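Local coordinates for protein pyroglutamyl-peptidase I (Fervidobacterium islandicum, PDB 6LTQ) that probably removes amino-terminal pyroglutamate (5-oxoproline) from peptides, as a thermophilic cysteine peptidase of the pyroglutamyl-peptidase I family, at residues V17-F22 / I77-G82; E23-E28 / L55-Q60. One frame throughout, in Å; residues are numbered along the deposited sequence.

Contact 1 pairs two parallel strands, 17-22 and 77-82, deep in the central sheet of the alpha/beta fold; contact 2 joins the loop after strand 15-22 to the turn that runs from the end of strand 48-55 into helix 59-72, and the two centres lie about 15 Å apart. Along the chain the order is 17-22, 23-28, 55-60, 77-82, so contact 2 falls between the two strands of contact 1. Strand 15-22 lies between strands 48-55 and 77-83, and helix 59-72 leads from 55-60 towards 77-82. The two contacts meet directly where Gly21 O probably accepts a hydrogen bond from Leu55 N and where Phe22 CB packs on Val57 CG2, which ties the emerging loops to the core pairing.

Contact 1 (V17-F22 / I77-G82); sequences VLLTGF and IALHLG
Leu18 and Leu79 are joined by one of four backbone hydrogen bonds between neighbouring parallel strands in the central sheet of this alpha/beta fold, running 15° from exactly parallel with their axes 4.7 Å apart. The four bonds alternate between the strands. Leu18 N donates to Ile77 O, and Leu79 N to Leu18 O at 2.7 Å. Farther on, Thr20 N reaches Leu79 O and Leu81 N reaches Thr20 O. Val17, Leu19 and Ala78 add CA-H...O contacts, so that Leu79 O, for instance, receives both Thr20 N and, at 3.4 Å, Leu19 CA.

The apolar packing is carried by the face of Val17, Leu19, Ile77 and Leu79. The side chains of Leu19 and Leu79 lie alongside each other, with Leu19 CD1 3.8 Å from Leu79 CG; the same methyl also meets Leu81 CG. Holding CG opposite the backbone N (chi1 -178°) lets Leu19 send this branch over the neighbouring strand. Branched aliphatic residues suit this buried face, where strand 175-181 touches Ile77, Leu79 and Leu81. On the other face, beneath helix 59-72, the small Ala78 fits under Tyr70.

The polar exception on that second face is Thr20 with His80. Thr20 OG1 stands between its own backbone N and carbonyl carbon (chi1 71°), meeting the imidazole at its edge, near the ring plane. Thr20 OG1 and His80 ND1 are hydrogen-bonded at 2.7 Å, while Ser163 OG holds His80 NE2, so both ring nitrogens are engaged and the buried imidazole is fixed in rotation. A water continues the network, bridging Thr20 OG1 and Leu81 O and donating to the latter, Leu81 O, at 2.8 Å.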
loop_
_atom_site.group_PDB
_atom_site.type_symbol
_atom_site.label_atom_id
_atom_site.label_comp_id
_atom_site.label_asym_id
_atom_site.label_seq_id
_atom_site.Cartn_x
_atom_site.Cartn_y
_atom_site.Cartn_z
ATOM N N VAL D 17 26.947 17.437 18.348
ATOM C CA VAL D 17 26.025 16.654 17.530
ATOM C C VAL D 17 26.546 16.604 16.108
ATOM O O VAL D 17 26.810 17.651 15.504
ATOM C CB VAL D 17 24.615 17.264 17.577
ATOM C CG1 VAL D 17 23.690 16.557 16.604
ATOM C CG2 VAL D 17 24.090 17.210 18.998
ATOM N N LEU D 18 26.660 15.385 15.554
ATOM C CA LEU D 18 27.013 15.189 14.153
ATOM C C LEU D 18 25.728 14.899 13.388
ATOM O O LEU D 18 25.045 13.909 13.674
ATOM C CB LEU D 18 28.013 14.051 13.987
ATOM C CG LEU D 18 28.299 13.675 12.540
ATOM C CD1 LEU D 18 28.834 14.882 11.756
ATOM C CD2 LEU D 18 29.259 12.482 12.440
ATOM N N LEU D 19 25.369 15.800 12.474
ATOM C CA LEU D 19 24.211 15.660 11.598
ATOM C C LEU D 19 24.694 15.320 10.200
ATOM O O LEU D 19 25.426 16.106 9.585
ATOM C CB LEU D 19 23.385 16.947 11.582
ATOM C CG LEU D 19 22.112 16.933 10.741
ATOM C CD1 LEU D 19 21.047 16.043 11.434
ATOM C CD2 LEU D 19 21.610 18.359 10.563
ATOM N N THR D 20 24.306 14.151 9.697
ATOM C CA THR D 20 24.774 13.718 8.390
ATOM C C THR D 20 23.612 13.545 7.421
ATOM O O THR D 20 22.472 13.281 7.820
ATOM C CB THR D 20 25.576 12.406 8.482
ATOM O OG1 THR D 20 24.690 11.326 8.789
ATOM C CG2 THR D 20 26.635 12.500 9.577
ATOM N N GLY D 21 23.925 13.688 6.131
ATOM C CA GLY D 21 23.009 13.391 5.065
ATOM C C GLY D 21 23.776 12.611 3.993
ATOM O O GLY D 21 24.971 12.365 4.148
ATOM N N PHE D 22 23.064 12.261 2.940
ATOM C CA PHE D 22 23.655 11.522 1.831
ATOM C C PHE D 22 23.476 12.280 0.524
ATOM O O PHE D 22 22.513 13.036 0.339
ATOM C CB PHE D 22 23.040 10.140 1.702
ATOM C CG PHE D 22 23.514 9.179 2.757
ATOM C CD1 PHE D 22 24.751 8.563 2.647
ATOM C CD2 PHE D 22 22.730 8.908 3.871
ATOM C CE1 PHE D 22 25.193 7.683 3.614
ATOM C CE2 PHE D 22 23.168 8.016 4.845
ATOM C CZ PHE D 22 24.395 7.402 4.719
ATOM N N ILE D 77 26.573 12.757 19.863
ATOM C CA ILE D 77 25.372 12.140 19.288
ATOM C C ILE D 77 25.438 12.257 17.781
ATOM O O ILE D 77 25.616 13.357 17.242
ATOM C CB ILE D 77 24.074 12.793 19.787
ATOM C CG1 ILE D 77 24.146 13.072 21.281
ATOM C CG2 ILE D 77 22.860 11.906 19.441
ATOM C CD1 ILE D 77 23.112 14.054 21.735
ATOM N N ALA D 78 25.222 11.143 17.099
ATOM C CA ALA D 78 25.132 11.131 15.652
ATOM C C ALA D 78 23.651 11.091 15.303
ATOM O O ALA D 78 22.917 10.237 15.811
ATOM C CB ALA D 78 25.873 9.934 15.063
ATOM N N LEU D 79 23.204 12.054 14.512
ATOM C CA LEU D 79 21.838 12.089 13.996
ATOM C C LEU D 79 21.995 11.899 12.499
ATOM O O LEU D 79 22.340 12.841 11.775
ATOM C CB LEU D 79 21.139 13.398 14.352
ATOM C CG LEU D 79 19.667 13.581 13.955
ATOM C CD1 LEU D 79 18.840 12.390 14.421
ATOM C CD2 LEU D 79 19.093 14.892 14.532
ATOM N N HIS D 80 21.794 10.667 12.037
ATOM C CA HIS D 80 21.973 10.345 10.635
ATOM C C HIS D 80 20.647 10.506 9.905
ATOM O O HIS D 80 19.629 9.936 10.323
ATOM C CB HIS D 80 22.471 8.913 10.456
ATOM C CG HIS D 80 23.817 8.654 11.045
ATOM N ND1 HIS D 80 24.955 9.326 10.640
ATOM C CD2 HIS D 80 24.211 7.779 11.998
ATOM C CE1 HIS D 80 25.991 8.875 11.329
ATOM N NE2 HIS D 80 25.566 7.935 12.158
ATOM N N LEU D 81 20.667 11.262 8.810
ATOM C CA LEU D 81 19.497 11.437 7.961
ATOM C C LEU D 81 19.674 10.686 6.656
ATOM O O LEU D 81 20.776 10.627 6.102
ATOM C CB LEU D 81 19.229 12.914 7.651
ATOM C CG LEU D 81 19.149 13.885 8.824
ATOM C CD1 LEU D 81 18.827 15.303 8.305
ATOM C CD2 LEU D 81 18.136 13.427 9.897
ATOM N N GLY D 82 18.576 10.140 6.143
ATOM C CA GLY D 82 18.626 9.468 4.865
ATOM C C GLY D 82 17.277 9.515 4.181
ATOM O O GLY D 82 16.244 9.761 4.813
HETATM O O HOH W 1 23.442 10.274 6.841
#

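Contact 2 (E23-E28 / L55-Q60); sequences EPFGGE and LPVSYQ
Glu23 N donates to Leu55 O at 3.1 Å, the one direct hydrogen bond between the two segments. The glutamate side chain then runs extended beyond CG, with Glu23 CG 3.4 Å from Leu55 O, and lays its carboxylate across Pro56, where Glu23 OE1 comes 3.8 Å from Pro56 CA. From there Glu23 OE1 accepts from a water at 2.7 Å; the acidic chain is long enough to reach the water that Val57 N donates to. With an alanine here the water bound to Val57 N would probably lose its carboxylate partner, and the cover over Leu55 O and Pro56 CA would go.

Val57 supplies the apolar contact, its CG1 meeting Phe25 CB at 3.9 Å. The Phe25 and Val57 side chains cross at about a right angle, a branched methyl pair against an aromatic that also touches Asn107 and lies near a bound glycerol, probably from the crystallisation liquor. Separately, Val57 CG2 packs against the carbonyl, 3.3 Å from Glu23 O.

Farther out, the type I' turn from Phe25 to Glu28 uses Gly26 and Gly27 at positive phi, and Asn31 ND2 is hydrogen-bonded to Glu23 O. Val57 centres an inverse gamma turn, after which Ser58, at the N-cap, has OG hydrogen-bonded to Lys61 N. The contact therefore bridges the loop leading from strand 15-22 towards helix 32-40 and the turn from strand 48-55 into helix 59-72.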
loop_
_atom_site.group_PDB
_atom_site.type_symbol
_atom_site.label_atom_id
_atom_site.label_comp_id
_atom_site.label_asym_id
_atom_site.label_seq_id
_atom_site.Cartn_x
_atom_site.Cartn_y
_atom_site.Cartn_z
ATOM N N GLU D 23 24.421 12.054 -0.384
ATOM C CA GLU D 23 24.346 12.580 -1.732
ATOM C C GLU D 23 23.191 11.931 -2.500
ATOM O O GLU D 23 22.653 10.902 -2.081
ATOM C CB GLU D 23 25.683 12.341 -2.438
ATOM C CG GLU D 23 26.836 12.936 -1.643
ATOM C CD GLU D 23 28.217 12.716 -2.260
ATOM O OE1 GLU D 23 28.363 11.875 -3.175
ATOM O OE2 GLU D 23 29.162 13.403 -1.814
ATOM N N PRO D 24 22.769 12.535 -3.611
ATOM C CA PRO D 24 21.737 11.902 -4.440
ATOM C C PRO D 24 22.222 10.573 -4.998
ATOM O O PRO D 24 23.423 10.354 -5.190
ATOM C CB PRO D 24 21.499 12.922 -5.564
ATOM C CG PRO D 24 22.042 14.235 -5.015
ATOM C CD PRO D 24 23.180 13.854 -4.137
ATOM N N PHE D 25 21.267 9.685 -5.262
ATOM C CA PHE D 25 21.565 8.351 -5.766
ATOM C C PHE D 25 20.337 7.803 -6.482
ATOM O O PHE D 25 19.242 8.369 -6.416
ATOM C CB PHE D 25 22.001 7.409 -4.640
ATOM C CG PHE D 25 20.879 7.014 -3.722
ATOM C CD1 PHE D 25 20.455 7.883 -2.728
ATOM C CD2 PHE D 25 20.236 5.789 -3.869
ATOM C CE1 PHE D 25 19.407 7.533 -1.879
ATOM C CE2 PHE D 25 19.192 5.431 -3.026
ATOM C CZ PHE D 25 18.779 6.307 -2.027
ATOM N N GLY D 26 20.540 6.689 -7.183
ATOM C CA GLY D 26 19.426 6.003 -7.816
ATOM C C GLY D 26 18.729 6.792 -8.902
ATOM O O GLY D 26 17.538 6.576 -9.149
ATOM N N GLY D 27 19.430 7.721 -9.546
ATOM C CA GLY D 27 18.834 8.529 -10.582
ATOM C C GLY D 27 18.198 9.817 -10.109
ATOM O O GLY D 27 17.743 10.607 -10.949
ATOM N N GLU D 28 18.130 10.056 -8.804
ATOM C CA GLU D 28 17.606 11.323 -8.312
ATOM C C GLU D 28 18.641 12.432 -8.483
ATOM O O GLU D 28 19.847 12.189 -8.458
ATOM C CB GLU D 28 17.201 11.199 -6.838
ATOM C CG GLU D 28 16.101 10.158 -6.575
ATOM C CD GLU D 28 14.737 10.570 -7.142
ATOM O OE1 GLU D 28 14.467 11.794 -7.248
ATOM O OE2 GLU D 28 13.938 9.664 -7.490
ATOM N N LEU D 55 27.605 12.430 3.289
ATOM C CA LEU D 55 28.297 11.179 3.010
ATOM C C LEU D 55 28.015 10.698 1.602
ATOM O O LEU D 55 26.922 10.919 1.061
ATOM C CB LEU D 55 27.857 10.098 4.008
ATOM C CG LEU D 55 28.114 10.456 5.462
ATOM C CD1 LEU D 55 27.392 9.459 6.373
ATOM C CD2 LEU D 55 29.616 10.468 5.773
ATOM N N PRO D 56 28.973 10.014 0.987
ATOM C CA PRO D 56 28.711 9.402 -0.311
ATOM C C PRO D 56 27.859 8.153 -0.147
ATOM O O PRO D 56 27.970 7.415 0.832
ATOM C CB PRO D 56 30.110 9.036 -0.816
ATOM C CG PRO D 56 30.877 8.788 0.441
ATOM C CD PRO D 56 30.351 9.755 1.459
ATOM N N VAL D 57 27.043 7.898 -1.154
ATOM C CA VAL D 57 26.274 6.665 -1.190
ATOM C C VAL D 57 27.184 5.603 -1.798
ATOM O O VAL D 57 27.099 5.282 -2.990
ATOM C CB VAL D 57 24.962 6.849 -1.963
ATOM C CG1 VAL D 57 24.161 5.539 -1.969
ATOM C CG2 VAL D 57 24.151 8.003 -1.332
ATOM N N SER D 58 28.063 5.056 -0.965
ATOM C CA SER D 58 29.105 4.137 -1.409
ATOM C C SER D 58 29.387 3.157 -0.284
ATOM O O SER D 58 29.665 3.574 0.841
ATOM C CB SER D 58 30.394 4.898 -1.782
ATOM O OG SER D 58 31.550 4.081 -1.662
ATOM N N TYR D 59 29.335 1.858 -0.588
ATOM C CA TYR D 59 29.564 0.883 0.470
ATOM C C TYR D 59 30.908 1.119 1.133
ATOM O O TYR D 59 31.004 1.191 2.366
ATOM C CB TYR D 59 29.502 -0.533 -0.099
ATOM C CG TYR D 59 28.114 -1.040 -0.383
ATOM C CD1 TYR D 59 27.205 -1.277 0.657
ATOM C CD2 TYR D 59 27.723 -1.341 -1.678
ATOM C CE1 TYR D 59 25.934 -1.774 0.388
ATOM C CE2 TYR D 59 26.467 -1.839 -1.950
ATOM C CZ TYR D 59 25.577 -2.056 -0.918
ATOM O OH TYR D 59 24.331 -2.549 -1.241
ATOM N N GLN D 60 31.944 1.357 0.334
ATOM C CA GLN D 60 33.261 1.510 0.928
ATOM C C GLN D 60 33.495 2.893 1.510
ATOM O O GLN D 60 33.869 2.995 2.685
ATOM C CB GLN D 60 34.329 1.158 -0.116
ATOM C CG GLN D 60 35.772 1.165 0.368
ATOM C CD GLN D 60 36.626 2.168 -0.386
ATOM O OE1 GLN D 60 36.280 2.588 -1.493
ATOM N NE2 GLN D 60 37.751 2.554 0.206
HETATM O O HOH W 2 27.787 9.245 -3.622
#